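PDB 5HIW: cytochrome P450 CYP260B1 from Sorangium cellulosum, which is a bacterial cytochrome P450, a mainly helical protein that holds protoporphyrin IX containing iron in its core. Local coordinates for residues H29-D34 with A286-E291; N6-T11 with S16-H21; I96-E101 with L200-R205; E101-P106 with S137-L142. One frame throughout, in Å; residues are numbered along the deposited sequence.

The four contacts form two groups on opposite sides of the chain's centre. Interactions 1 and 2 lie in the sheet-rich part of the fold, with centres 19 Å apart. They touch directly: Asp34 OD2 takes a probable hydrogen bond of 2.9 Å from Leu7 N. Interactions 3 and 4 lie in the helical part. Both use helix 93-113, share Glu101 and have centres 9 Å apart. The nearest atoms of interactions 2 and 4 are about 27 Å apart. The haem lies nearer to the helical pair: the side chain of Leu139 in interaction 4 is about 7 Å from it, that of Tyr99 in interaction 3 about 10 Å, and that of Phe8 in interaction 2 about 13 Å.

Interaction 1. Residues H29-D34 with A286-E291; sequences HSVYFD and ATIGGE
Val31 meets Ile288 and Glu291 at the edge of a small hairpin. CG2 of Val31 does most of the touching. It lies 3.4 Å from Ile288 O and 3.8 Å from Ile288 CG2, and the two side chains cross at about a right angle. Val31 CG2 stands beside its own backbone N, while CG1 is anti to that N (chi1 -175°) and approaches Glu291 CB. Glu291 runs past Val31 in the opposite sense, with its CG 4.0 Å from Val31 CB. A bend at chi2 (-69°) follows, and OE2 reaches Val31 O through water 2.

Two waters complete the contact. Water 1 accepts from Val31 N and donates to Gly289 O at 2.8 Å. Water 2 donates to Val31 O at 2.6 Å and to Glu291 OE2 at 2.8 Å. The hairpin closes through a type I' turn from Ile288 to Glu291, and Thr287 OG1 donates to Glu291 O from above the carbonyl plane. Strand 31-34 belongs to the large mixed sheet of the P450 fold; strands 286-288 and 291-293 form a separate two-stranded sheet. The polar link between these two parts is therefore water-mediated, and the direct contact is mainly van der Waals packing around Val31.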
loop_
_atom_site.group_PDB
_atom_site.type_symbol
_atom_site.label_atom_id
_atom_site.label_comp_id
_atom_site.label_asym_id
_atom_site.label_seq_id
_atom_site.Cartn_x
_atom_site.Cartn_y
_atom_site.Cartn_z
ATOM N N HIS A 29 21.720 -3.475 16.193
ATOM C CA HIS A 29 22.051 -2.152 15.625
ATOM C C HIS A 29 20.767 -1.583 14.961
ATOM O O HIS A 29 20.180 -2.247 14.143
ATOM C CB HIS A 29 23.112 -2.216 14.492
ATOM C CG HIS A 29 24.377 -2.947 14.853
ATOM N ND1 HIS A 29 24.468 -4.319 14.807
ATOM C CD2 HIS A 29 25.580 -2.501 15.289
ATOM C CE1 HIS A 29 25.670 -4.690 15.238
ATOM N NE2 HIS A 29 26.367 -3.601 15.518
ATOM N N SER A 30 20.481 -0.321 15.202
ATOM C CA SER A 30 19.418 0.353 14.485
ATOM C C SER A 30 19.715 0.607 13.011
ATOM O O SER A 30 18.853 0.337 12.145
ATOM C CB SER A 30 19.068 1.665 15.209
ATOM O OG SER A 30 17.950 2.306 14.565
ATOM N N VAL A 31 20.911 1.119 12.724
ATOM C CA VAL A 31 21.354 1.514 11.382
ATOM C C VAL A 31 22.483 0.581 10.908
ATOM O O VAL A 31 23.455 0.340 11.640
ATOM C CB VAL A 31 21.811 3.011 11.380
ATOM C CG1 VAL A 31 22.149 3.479 9.990
ATOM C CG2 VAL A 31 20.743 3.902 11.970
ATOM N N TYR A 32 22.337 0.032 9.724
ATOM C CA TYR A 32 23.219 -1.024 9.205
ATOM C C TYR A 32 23.095 -0.973 7.730
ATOM O O TYR A 32 22.129 -0.378 7.207
ATOM C CB TYR A 32 22.872 -2.392 9.786
ATOM C CG TYR A 32 21.767 -3.060 9.048
ATOM C CD1 TYR A 32 20.440 -2.748 9.344
ATOM C CD2 TYR A 32 22.011 -3.933 8.039
ATOM C CE1 TYR A 32 19.384 -3.315 8.629
ATOM C CE2 TYR A 32 20.984 -4.502 7.325
ATOM C CZ TYR A 32 19.642 -4.184 7.655
ATOM O OH TYR A 32 18.601 -4.640 6.893
ATOM N N PHE A 33 24.057 -1.529 6.997
ATOM C CA PHE A 33 24.022 -1.468 5.560
ATOM C C PHE A 33 23.564 -2.840 5.204
ATOM O O PHE A 33 24.198 -3.858 5.557
ATOM C CB PHE A 33 25.413 -1.133 4.947
ATOM C CG PHE A 33 25.454 -1.066 3.465
ATOM C CD1 PHE A 33 25.550 -2.209 2.679
ATOM C CD2 PHE A 33 25.441 0.160 2.817
ATOM C CE1 PHE A 33 25.569 -2.100 1.320
ATOM C CE2 PHE A 33 25.450 0.253 1.435
ATOM C CZ PHE A 33 25.519 -0.887 0.673
ATOM N N ASP A 34 22.444 -2.892 4.496
ATOM C CA ASP A 34 21.937 -4.156 4.008
ATOM C C ASP A 34 22.511 -4.441 2.641
ATOM O O ASP A 34 22.241 -3.766 1.675
ATOM C CB ASP A 34 20.408 -4.160 3.931
ATOM C CG ASP A 34 19.864 -5.530 3.783
ATOM O OD1 ASP A 34 19.959 -6.084 2.675
ATOM O OD2 ASP A 34 19.378 -6.087 4.798
ATOM N N ALA A 286 24.245 13.735 8.416
ATOM C CA ALA A 286 23.526 13.613 9.663
ATOM C C ALA A 286 23.950 12.341 10.303
ATOM O O ALA A 286 24.620 11.491 9.683
ATOM C CB ALA A 286 21.985 13.657 9.445
ATOM N N THR A 287 23.577 12.221 11.560
ATOM C CA THR A 287 23.829 11.022 12.333
ATOM C C THR A 287 22.530 10.459 12.914
ATOM O O THR A 287 21.704 11.179 13.439
ATOM C CB THR A 287 24.838 11.307 13.477
ATOM O OG1 THR A 287 25.140 10.087 14.167
ATOM C CG2 THR A 287 24.287 12.367 14.467
ATOM N N ILE A 288 22.368 9.141 12.809
ATOM C CA ILE A 288 21.175 8.477 13.311
ATOM C C ILE A 288 21.726 7.214 13.901
ATOM O O ILE A 288 22.516 6.502 13.255
ATOM C CB ILE A 288 20.205 8.080 12.150
ATOM C CG1 ILE A 288 19.667 9.295 11.368
ATOM C CG2 ILE A 288 19.053 7.224 12.694
ATOM C CD1 ILE A 288 18.760 10.219 12.156
ATOM N N GLY A 289 21.278 6.888 15.087
ATOM C CA GLY A 289 21.798 5.741 15.810
ATOM C C GLY A 289 23.292 5.624 15.764
ATOM O O GLY A 289 23.791 4.498 15.771
ATOM N N GLY A 290 24.015 6.755 15.655
ATOM C CA GLY A 290 25.431 6.806 15.995
ATOM C C GLY A 290 26.283 6.580 14.781
ATOM O O GLY A 290 27.515 6.553 14.838
ATOM N N GLU A 291 25.614 6.395 13.665
ATOM C CA GLU A 291 26.281 6.158 12.462
ATOM C C GLU A 291 26.153 7.437 11.706
ATOM O O GLU A 291 25.138 8.139 11.842
ATOM C CB GLU A 291 25.619 5.012 11.729
ATOM C CG GLU A 291 25.637 3.697 12.503
ATOM C CD GLU A 291 27.035 3.065 12.651
ATOM O OE1 GLU A 291 27.920 3.316 11.824
ATOM O OE2 GLU A 291 27.230 2.275 13.584
HETATM O O HOH W 1 22.820 2.031 14.927
HETATM O O HOH W 2 24.930 0.614 13.813
#

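Interaction 2. Residues N6-T11 with S16-H21; sequences NLFSFT and SAFGIH
The carbonyl oxygen of Leu7 is approached by two rings of the 16-21 segment. Phe18 CE1 is 3.4 Å from Leu7 O, and His21 CE1 is 3.5 Å from the same oxygen. Leu7 O lies at the edge of both rings, in their planes, so carbon-bound hydrogens face it. Phe10 N adds a weak backbone bond to this oxygen from within its own segment. Leu7 CD2 also packs on His21 CE1.

Phe10 and His21 form a face-to-face stack. Their centroids are 4.3 Å apart and their planes are 21° apart. Phe10 CD2 sits over the centre of the imidazole, whereas His21 CG lies over the rim of the phenyl ring. Phe10 has CG anti to its backbone N (chi1 -175°), which carries the ring out toward helix 17-28, the first helix of this P450. The residues 6-11 form the loop after strand 4-5 and fold back along the start of that helix. At the far edge of the Phe10 ring, CZ touches Ala17 CB at 3.6 Å.

Phe18 makes a T-shaped pair with Phe8. Its CZ points at the Phe8 face toward the rim, with the planes 78° apart. Phe18 also meets the ring of Phe382, and Phe8 that of Tyr300. The contact buries His21 ND1, which has no polar partner in the model.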
loop_
_atom_site.group_PDB
_atom_site.type_symbol
_atom_site.label_atom_id
_atom_site.label_comp_id
_atom_site.label_asym_id
_atom_site.label_seq_id
_atom_site.Cartn_x
_atom_site.Cartn_y
_atom_site.Cartn_z
ATOM N N ASN A 6 22.511 -8.998 5.864
ATOM C CA ASN A 6 21.604 -9.235 4.714
ATOM C C ASN A 6 20.306 -9.749 5.359
ATOM O O ASN A 6 20.194 -10.921 5.676
ATOM C CB ASN A 6 22.163 -10.277 3.699
ATOM C CG ASN A 6 21.295 -10.359 2.406
ATOM O OD1 ASN A 6 20.097 -10.140 2.449
ATOM N ND2 ASN A 6 21.907 -10.636 1.262
ATOM N N LEU A 7 19.406 -8.835 5.713
ATOM C CA LEU A 7 18.184 -9.227 6.427
ATOM C C LEU A 7 16.943 -9.341 5.520
ATOM O O LEU A 7 15.998 -10.038 5.835
ATOM C CB LEU A 7 17.949 -8.195 7.527
ATOM C CG LEU A 7 19.053 -7.963 8.555
ATOM C CD1 LEU A 7 18.586 -6.932 9.545
ATOM C CD2 LEU A 7 19.393 -9.261 9.303
ATOM N N PHE A 8 16.970 -8.693 4.369
ATOM C CA PHE A 8 15.778 -8.619 3.519
ATOM C C PHE A 8 15.579 -9.805 2.575
ATOM O O PHE A 8 14.540 -9.930 1.946
ATOM C CB PHE A 8 15.727 -7.265 2.815
ATOM C CG PHE A 8 15.228 -6.148 3.722
ATOM C CD1 PHE A 8 16.002 -5.649 4.761
ATOM C CD2 PHE A 8 13.932 -5.630 3.565
ATOM C CE1 PHE A 8 15.546 -4.653 5.580
ATOM C CE2 PHE A 8 13.474 -4.632 4.396
ATOM C CZ PHE A 8 14.254 -4.110 5.378
ATOM N N SER A 9 16.603 -10.649 2.454
ATOM C CA SER A 9 16.494 -11.879 1.636
ATOM C C SER A 9 15.856 -13.015 2.462
ATOM O O SER A 9 15.478 -14.035 1.936
ATOM C CB SER A 9 17.877 -12.265 1.043
ATOM O OG SER A 9 18.843 -12.323 2.084
ATOM N N PHE A 10 15.678 -12.807 3.740
ATOM C CA PHE A 10 14.950 -13.761 4.613
ATOM C C PHE A 10 13.626 -14.191 3.956
ATOM O O PHE A 10 12.869 -13.354 3.468
ATOM C CB PHE A 10 14.726 -13.054 5.970
ATOM C CG PHE A 10 14.096 -13.910 7.052
ATOM C CD1 PHE A 10 12.742 -13.981 7.171
ATOM C CD2 PHE A 10 14.886 -14.631 7.944
ATOM C CE1 PHE A 10 12.134 -14.780 8.150
ATOM C CE2 PHE A 10 14.313 -15.407 8.933
ATOM C CZ PHE A 10 12.933 -15.480 9.053
ATOM N N THR A 11 13.381 -15.494 3.863
ATOM C CA THR A 11 12.064 -16.036 3.504
ATOM C C THR A 11 11.587 -17.008 4.584
ATOM O O THR A 11 12.383 -17.430 5.438
ATOM C CB THR A 11 12.025 -16.779 2.171
ATOM O OG1 THR A 11 12.751 -17.991 2.279
ATOM C CG2 THR A 11 12.640 -15.967 1.095
ATOM N N SER A 16 5.065 -14.255 10.688
ATOM C CA SER A 16 5.577 -13.314 11.639
ATOM C C SER A 16 7.115 -13.430 11.820
ATOM O O SER A 16 7.713 -12.600 12.513
ATOM C CB SER A 16 4.825 -13.466 12.978
ATOM O OG SER A 16 5.333 -14.658 13.586
ATOM N N ALA A 17 7.776 -14.335 11.092
ATOM C CA ALA A 17 9.214 -14.585 11.347
ATOM C C ALA A 17 10.051 -13.400 10.922
ATOM O O ALA A 17 11.068 -13.075 11.562
ATOM C CB ALA A 17 9.724 -15.838 10.652
ATOM N N PHE A 18 9.624 -12.736 9.853
ATOM C CA PHE A 18 10.406 -11.607 9.365
ATOM C C PHE A 18 10.357 -10.454 10.329
ATOM O O PHE A 18 11.370 -9.849 10.597
ATOM C CB PHE A 18 9.915 -11.170 8.014
ATOM C CG PHE A 18 10.705 -10.034 7.403
ATOM C CD1 PHE A 18 12.065 -10.155 7.200
ATOM C CD2 PHE A 18 10.079 -8.907 6.924
ATOM C CE1 PHE A 18 12.782 -9.161 6.628
ATOM C CE2 PHE A 18 10.804 -7.914 6.323
ATOM C CZ PHE A 18 12.167 -8.031 6.177
ATOM N N GLY A 19 9.210 -10.147 10.908
ATOM C CA GLY A 19 9.162 -8.996 11.818
ATOM C C GLY A 19 9.949 -9.310 13.082
ATOM O O GLY A 19 10.630 -8.451 13.643
ATOM N N ILE A 20 9.863 -10.554 13.494
ATOM C CA ILE A 20 10.677 -11.023 14.661
ATOM C C ILE A 20 12.187 -10.823 14.394
ATOM O O ILE A 20 12.943 -10.298 15.258
ATOM C CB ILE A 20 10.378 -12.483 14.970
ATOM C CG1 ILE A 20 8.965 -12.612 15.587
ATOM C CG2 ILE A 20 11.454 -13.027 15.981
ATOM C CD1 ILE A 20 8.413 -14.023 15.803
ATOM N N HIS A 21 12.587 -11.258 13.222
ATOM C CA HIS A 21 13.974 -11.159 12.702
ATOM C C HIS A 21 14.461 -9.732 12.653
ATOM O O HIS A 21 15.554 -9.428 13.153
ATOM C CB HIS A 21 13.963 -11.802 11.312
ATOM C CG HIS A 21 15.262 -11.839 10.591
ATOM N ND1 HIS A 21 15.436 -11.235 9.348
ATOM C CD2 HIS A 21 16.404 -12.519 10.849
ATOM C CE1 HIS A 21 16.657 -11.493 8.924
ATOM N NE2 HIS A 21 17.265 -12.253 9.820
#

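Interaction 3. Residues I96-E101 with L200-R205; sequences ISRYEE and LGEIAR
The Tyr99 ring presents its edge to Glu202, and CG of the neighbouring Arg98 lies over one of its faces. Glu202 CG is near the ring plane, 3.7 Å from Tyr99 OH. Arg98 CG stands 4.0 Å above the centre of the ring. The ring and the Glu202 carboxylate are at 90° to each other. This is a helix-to-helix contact of the P450 fold: helix 93-113 probably corresponds to helix D of the family, and helix 199-209 to helix H.

The charged contact lies alongside the ring. Arg98 NH1 is 2.6 Å from Glu202 OE2 and forms a salt bridge. Its hydrogen bond is weak, since the N-H...O angle is only 115°. The guanidinium and carboxylate planes are 45° apart, so the two groups do not pair flat. Arg98 starts out extended and then bends at chi3, which turns the guanidinium toward the acid. Glu202 bends at chi2. Its other oxygen, OE1, forms a salt bridge with Arg94. Two arginines of helix 93-113 therefore share one carboxylate, which probably favours its ionised form.

The hydroxyl of Tyr99 has its main partner outside the two segments, the backbone oxygen of Asp197. That bond fixes the end of the ring just before helix 199-209 starts. Water 3 donates a weak second bond to Tyr99 OH at 3.3 Å. The same water sits at the edge of the Arg205 guanidinium, in its plane, and accepts a weak bond of 3.1 Å from NH2.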
loop_
_atom_site.group_PDB
_atom_site.type_symbol
_atom_site.label_atom_id
_atom_site.label_comp_id
_atom_site.label_asym_id
_atom_site.label_seq_id
_atom_site.Cartn_x
_atom_site.Cartn_y
_atom_site.Cartn_z
ATOM N N ILE A 96 -15.349 9.165 0.691
ATOM C CA ILE A 96 -15.121 7.779 0.974
ATOM C C ILE A 96 -16.452 7.099 1.084
ATOM O O ILE A 96 -16.646 6.062 0.515
ATOM C CB ILE A 96 -14.191 7.540 2.185
ATOM C CG1 ILE A 96 -12.833 8.189 2.044
ATOM C CG2 ILE A 96 -14.211 6.083 2.549
ATOM C CD1 ILE A 96 -11.991 7.567 0.956
ATOM N N SER A 97 -17.419 7.626 1.843
ATOM C CA SER A 97 -18.680 6.942 1.987
ATOM C C SER A 97 -19.447 6.929 0.655
ATOM O O SER A 97 -20.079 5.933 0.311
ATOM C CB SER A 97 -19.558 7.719 3.024
ATOM O OG SER A 97 -20.848 7.223 3.026
ATOM N N ARG A 98 -19.323 8.015 -0.090
ATOM C CA ARG A 98 -20.000 8.073 -1.404
ATOM C C ARG A 98 -19.584 6.929 -2.287
ATOM O O ARG A 98 -20.448 6.282 -2.921
ATOM C CB ARG A 98 -19.652 9.370 -2.146
ATOM C CG ARG A 98 -20.323 9.435 -3.535
ATOM C CD ARG A 98 -20.227 10.881 -4.086
ATOM N NE ARG A 98 -20.887 11.685 -3.045
ATOM C CZ ARG A 98 -20.901 13.015 -2.929
ATOM N NH1 ARG A 98 -20.332 13.810 -3.856
ATOM N NH2 ARG A 98 -21.526 13.544 -1.860
ATOM N N TYR A 99 -18.282 6.740 -2.347
ATOM C CA TYR A 99 -17.701 5.658 -3.208
ATOM C C TYR A 99 -17.738 4.285 -2.625
ATOM O O TYR A 99 -17.814 3.281 -3.366
ATOM C CB TYR A 99 -16.359 6.093 -3.788
ATOM C CG TYR A 99 -16.657 7.237 -4.734
ATOM C CD1 TYR A 99 -17.386 7.014 -5.919
ATOM C CD2 TYR A 99 -16.254 8.523 -4.439
ATOM C CE1 TYR A 99 -17.734 8.073 -6.739
ATOM C CE2 TYR A 99 -16.620 9.576 -5.213
ATOM C CZ TYR A 99 -17.357 9.355 -6.380
ATOM O OH TYR A 99 -17.692 10.426 -7.196
ATOM N N GLU A 100 -17.853 4.210 -1.302
ATOM C CA GLU A 100 -18.304 2.966 -0.732
ATOM C C GLU A 100 -19.591 2.488 -1.331
ATOM O O GLU A 100 -19.736 1.278 -1.712
ATOM C CB GLU A 100 -18.392 3.058 0.815
ATOM C CG GLU A 100 -19.129 1.888 1.480
ATOM C CD GLU A 100 -18.876 1.750 3.005
ATOM O OE1 GLU A 100 -18.097 2.502 3.567
ATOM O OE2 GLU A 100 -19.415 0.849 3.641
ATOM N N GLU A 101 -20.574 3.381 -1.402
ATOM C CA GLU A 101 -21.873 2.940 -1.849
ATOM C C GLU A 101 -21.907 2.801 -3.372
ATOM O O GLU A 101 -22.485 1.870 -3.921
ATOM C CB GLU A 101 -22.954 3.934 -1.379
ATOM C CG GLU A 101 -24.367 3.530 -1.776
ATOM C CD GLU A 101 -24.797 3.935 -3.192
ATOM O OE1 GLU A 101 -24.204 4.844 -3.826
ATOM O OE2 GLU A 101 -25.787 3.322 -3.649
ATOM N N LEU A 200 -13.157 10.757 -10.548
ATOM C CA LEU A 200 -12.340 11.584 -11.452
ATOM C C LEU A 200 -13.165 12.836 -11.590
ATOM O O LEU A 200 -12.636 13.948 -11.639
ATOM C CB LEU A 200 -12.056 10.911 -12.823
ATOM C CG LEU A 200 -11.311 11.867 -13.758
ATOM C CD1 LEU A 200 -10.475 11.063 -14.761
ATOM C CD2 LEU A 200 -12.314 12.755 -14.514
ATOM N N GLY A 201 -14.457 12.693 -11.631
ATOM C CA GLY A 201 -15.328 13.923 -11.568
ATOM C C GLY A 201 -15.191 14.879 -10.375
ATOM O O GLY A 201 -15.142 16.105 -10.566
ATOM N N GLU A 202 -15.112 14.355 -9.151
ATOM C CA GLU A 202 -14.848 15.169 -7.955
ATOM C C GLU A 202 -13.462 15.818 -8.091
ATOM O O GLU A 202 -13.232 16.928 -7.606
ATOM C CB GLU A 202 -14.764 14.328 -6.648
ATOM C CG GLU A 202 -16.032 13.588 -6.192
ATOM C CD GLU A 202 -16.855 14.374 -5.195
ATOM O OE1 GLU A 202 -16.306 15.377 -4.665
ATOM O OE2 GLU A 202 -18.002 13.945 -4.934
ATOM N N ILE A 203 -12.509 15.139 -8.707
ATOM C CA ILE A 203 -11.147 15.710 -8.777
ATOM C C ILE A 203 -11.172 16.921 -9.727
ATOM O O ILE A 203 -10.589 17.984 -9.444
ATOM C CB ILE A 203 -10.125 14.672 -9.283
ATOM C CG1 ILE A 203 -9.734 13.714 -8.179
ATOM C CG2 ILE A 203 -8.865 15.320 -9.737
ATOM C CD1 ILE A 203 -9.316 12.349 -8.708
ATOM N N ALA A 204 -11.872 16.764 -10.842
ATOM C CA ALA A 204 -11.884 17.849 -11.835
ATOM C C ALA A 204 -12.465 19.086 -11.187
ATOM O O ALA A 204 -11.937 20.181 -11.316
ATOM C CB ALA A 204 -12.617 17.426 -13.082
ATOM N N ARG A 205 -13.507 18.899 -10.405
ATOM C CA ARG A 205 -14.101 19.984 -9.624
ATOM C C ARG A 205 -13.275 20.548 -8.466
ATOM O O ARG A 205 -13.261 21.779 -8.249
ATOM C CB ARG A 205 -15.574 19.620 -9.264
ATOM C CG ARG A 205 -16.427 19.612 -10.562
ATOM C CD ARG A 205 -17.889 19.140 -10.509
ATOM N NE ARG A 205 -18.077 17.804 -9.917
ATOM C CZ ARG A 205 -18.196 17.534 -8.598
ATOM N NH1 ARG A 205 -18.147 18.499 -7.655
ATOM N NH2 ARG A 205 -18.365 16.262 -8.206
HETATM O O HOH W 3 -18.081 13.265 -8.844
#

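Interaction 4. Residues E101-P106 with S137-L142; sequences EATVTP and SALFGL
Thr103 reaches from helix 93-113 to Ala138 and Leu139. Its CB lies 4.1 Å from Leu139 CD2. From there the side chain branches. CG2 is anti to the backbone N, with OG1 on the other branch at chi1 -68°. This places the methyl against the facing helix, where CG2 packs on Ala138 CB at 3.7 Å and on Leu139 CD2 at 3.9 Å. Thr103 OG1 is 4.1 Å from Leu139 CD2. Thr103 OG1 has water 4 as its polar partner, at 3.1 Å. The water donates in turn to Ala138 O at 2.8 Å, so one threonine gives both an apolar contact and a bridged polar one. The Thr103 and Leu139 side chains meet at a slant, and CB of Leu139 rests over the centre of the Phe140 ring.

Helix 93-113 is irregular here. It has a wider pi-type turn at 101-104 and a kink at Pro106, whose N makes no bond to the preceding turn. Helices 93-113 and 130-140 probably correspond to D and E of the P450 four-helix core. Val104 touches helix 341-358, and Phe140 packs on helices 218-229 and 199-209.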
loop_
_atom_site.group_PDB
_atom_site.type_symbol
_atom_site.label_atom_id
_atom_site.label_comp_id
_atom_site.label_asym_id
_atom_site.label_seq_id
_atom_site.Cartn_x
_atom_site.Cartn_y
_atom_site.Cartn_z
ATOM N N GLU A 101 -20.574 3.381 -1.402
ATOM C CA GLU A 101 -21.873 2.940 -1.849
ATOM C C GLU A 101 -21.907 2.801 -3.372
ATOM O O GLU A 101 -22.485 1.870 -3.921
ATOM C CB GLU A 101 -22.954 3.934 -1.379
ATOM C CG GLU A 101 -24.367 3.530 -1.776
ATOM C CD GLU A 101 -24.797 3.935 -3.192
ATOM O OE1 GLU A 101 -24.204 4.844 -3.826
ATOM O OE2 GLU A 101 -25.787 3.322 -3.649
ATOM N N ALA A 102 -21.335 3.766 -4.047
ATOM C CA ALA A 102 -21.461 3.815 -5.531
ATOM C C ALA A 102 -20.486 2.902 -6.231
ATOM O O ALA A 102 -20.784 2.426 -7.331
ATOM C CB ALA A 102 -21.236 5.248 -6.002
ATOM N N THR A 103 -19.323 2.617 -5.647
ATOM C CA THR A 103 -18.300 1.871 -6.388
ATOM C C THR A 103 -17.735 0.651 -5.729
ATOM O O THR A 103 -17.711 -0.395 -6.316
ATOM C CB THR A 103 -17.109 2.785 -6.741
ATOM O OG1 THR A 103 -17.517 3.778 -7.699
ATOM C CG2 THR A 103 -15.990 2.025 -7.324
ATOM N N VAL A 104 -17.237 0.766 -4.511
ATOM C CA VAL A 104 -16.536 -0.376 -3.903
ATOM C C VAL A 104 -17.480 -1.518 -3.560
ATOM O O VAL A 104 -17.153 -2.647 -3.837
ATOM C CB VAL A 104 -15.676 0.120 -2.732
ATOM C CG1 VAL A 104 -14.945 -1.048 -2.055
ATOM C CG2 VAL A 104 -14.699 1.203 -3.172
ATOM N N THR A 105 -18.688 -1.270 -3.018
ATOM C CA THR A 105 -19.608 -2.340 -2.681
ATOM C C THR A 105 -20.042 -3.133 -3.920
ATOM O O THR A 105 -19.992 -4.367 -3.929
ATOM C CB THR A 105 -20.790 -1.834 -1.813
ATOM O OG1 THR A 105 -20.249 -1.267 -0.628
ATOM C CG2 THR A 105 -21.805 -2.955 -1.403
ATOM N N PRO A 106 -20.457 -2.426 -4.988
ATOM C CA PRO A 106 -20.822 -3.130 -6.207
ATOM C C PRO A 106 -19.694 -3.980 -6.752
ATOM O O PRO A 106 -19.930 -5.179 -7.062
ATOM C CB PRO A 106 -21.180 -2.021 -7.177
ATOM C CG PRO A 106 -21.641 -0.958 -6.342
ATOM C CD PRO A 106 -20.844 -1.030 -5.062
ATOM N N SER A 137 -10.845 1.220 -12.211
ATOM C CA SER A 137 -11.548 1.637 -13.450
ATOM C C SER A 137 -12.875 2.310 -13.111
ATOM O O SER A 137 -13.178 3.342 -13.695
ATOM C CB SER A 137 -11.761 0.464 -14.415
ATOM O OG SER A 137 -10.463 0.203 -14.998
ATOM N N ALA A 138 -13.605 1.764 -12.170
ATOM C CA ALA A 138 -14.914 2.348 -11.784
ATOM C C ALA A 138 -14.813 3.698 -11.139
ATOM O O ALA A 138 -15.643 4.581 -11.418
ATOM C CB ALA A 138 -15.664 1.453 -10.917
ATOM N N LEU A 139 -13.849 3.862 -10.243
ATOM C CA LEU A 139 -13.571 5.193 -9.659
ATOM C C LEU A 139 -13.240 6.245 -10.681
ATOM O O LEU A 139 -13.595 7.399 -10.479
ATOM C CB LEU A 139 -12.447 5.197 -8.633
ATOM C CG LEU A 139 -12.746 4.515 -7.302
ATOM C CD1 LEU A 139 -11.483 4.452 -6.425
ATOM C CD2 LEU A 139 -13.823 5.210 -6.472
ATOM N N PHE A 140 -12.477 5.891 -11.722
ATOM C CA PHE A 140 -11.963 6.883 -12.592
ATOM C C PHE A 140 -12.584 6.934 -14.006
ATOM O O PHE A 140 -12.058 7.670 -14.853
ATOM C CB PHE A 140 -10.436 6.847 -12.632
ATOM C CG PHE A 140 -9.765 7.008 -11.269
ATOM C CD1 PHE A 140 -9.893 8.213 -10.542
ATOM C CD2 PHE A 140 -9.018 5.976 -10.695
ATOM C CE1 PHE A 140 -9.273 8.353 -9.294
ATOM C CE2 PHE A 140 -8.445 6.091 -9.466
ATOM C CZ PHE A 140 -8.528 7.305 -8.759
ATOM N N GLY A 141 -13.693 6.247 -14.195
ATOM C CA GLY A 141 -14.523 6.339 -15.421
ATOM C C GLY A 141 -13.816 5.632 -16.568
ATOM O O GLY A 141 -14.083 5.929 -17.714
ATOM N N LEU A 142 -12.905 4.715 -16.254
ATOM C CA LEU A 142 -12.252 3.935 -17.315
ATOM C C LEU A 142 -13.147 2.819 -17.738
ATOM O O LEU A 142 -13.758 2.143 -16.950
ATOM C CB LEU A 142 -10.870 3.437 -16.908
ATOM C CG LEU A 142 -9.811 4.468 -16.641
ATOM C CD1 LEU A 142 -8.639 3.923 -15.785
ATOM C CD2 LEU A 142 -9.253 5.016 -17.939
HETATM O O HOH W 4 -16.834 6.161 -9.504
#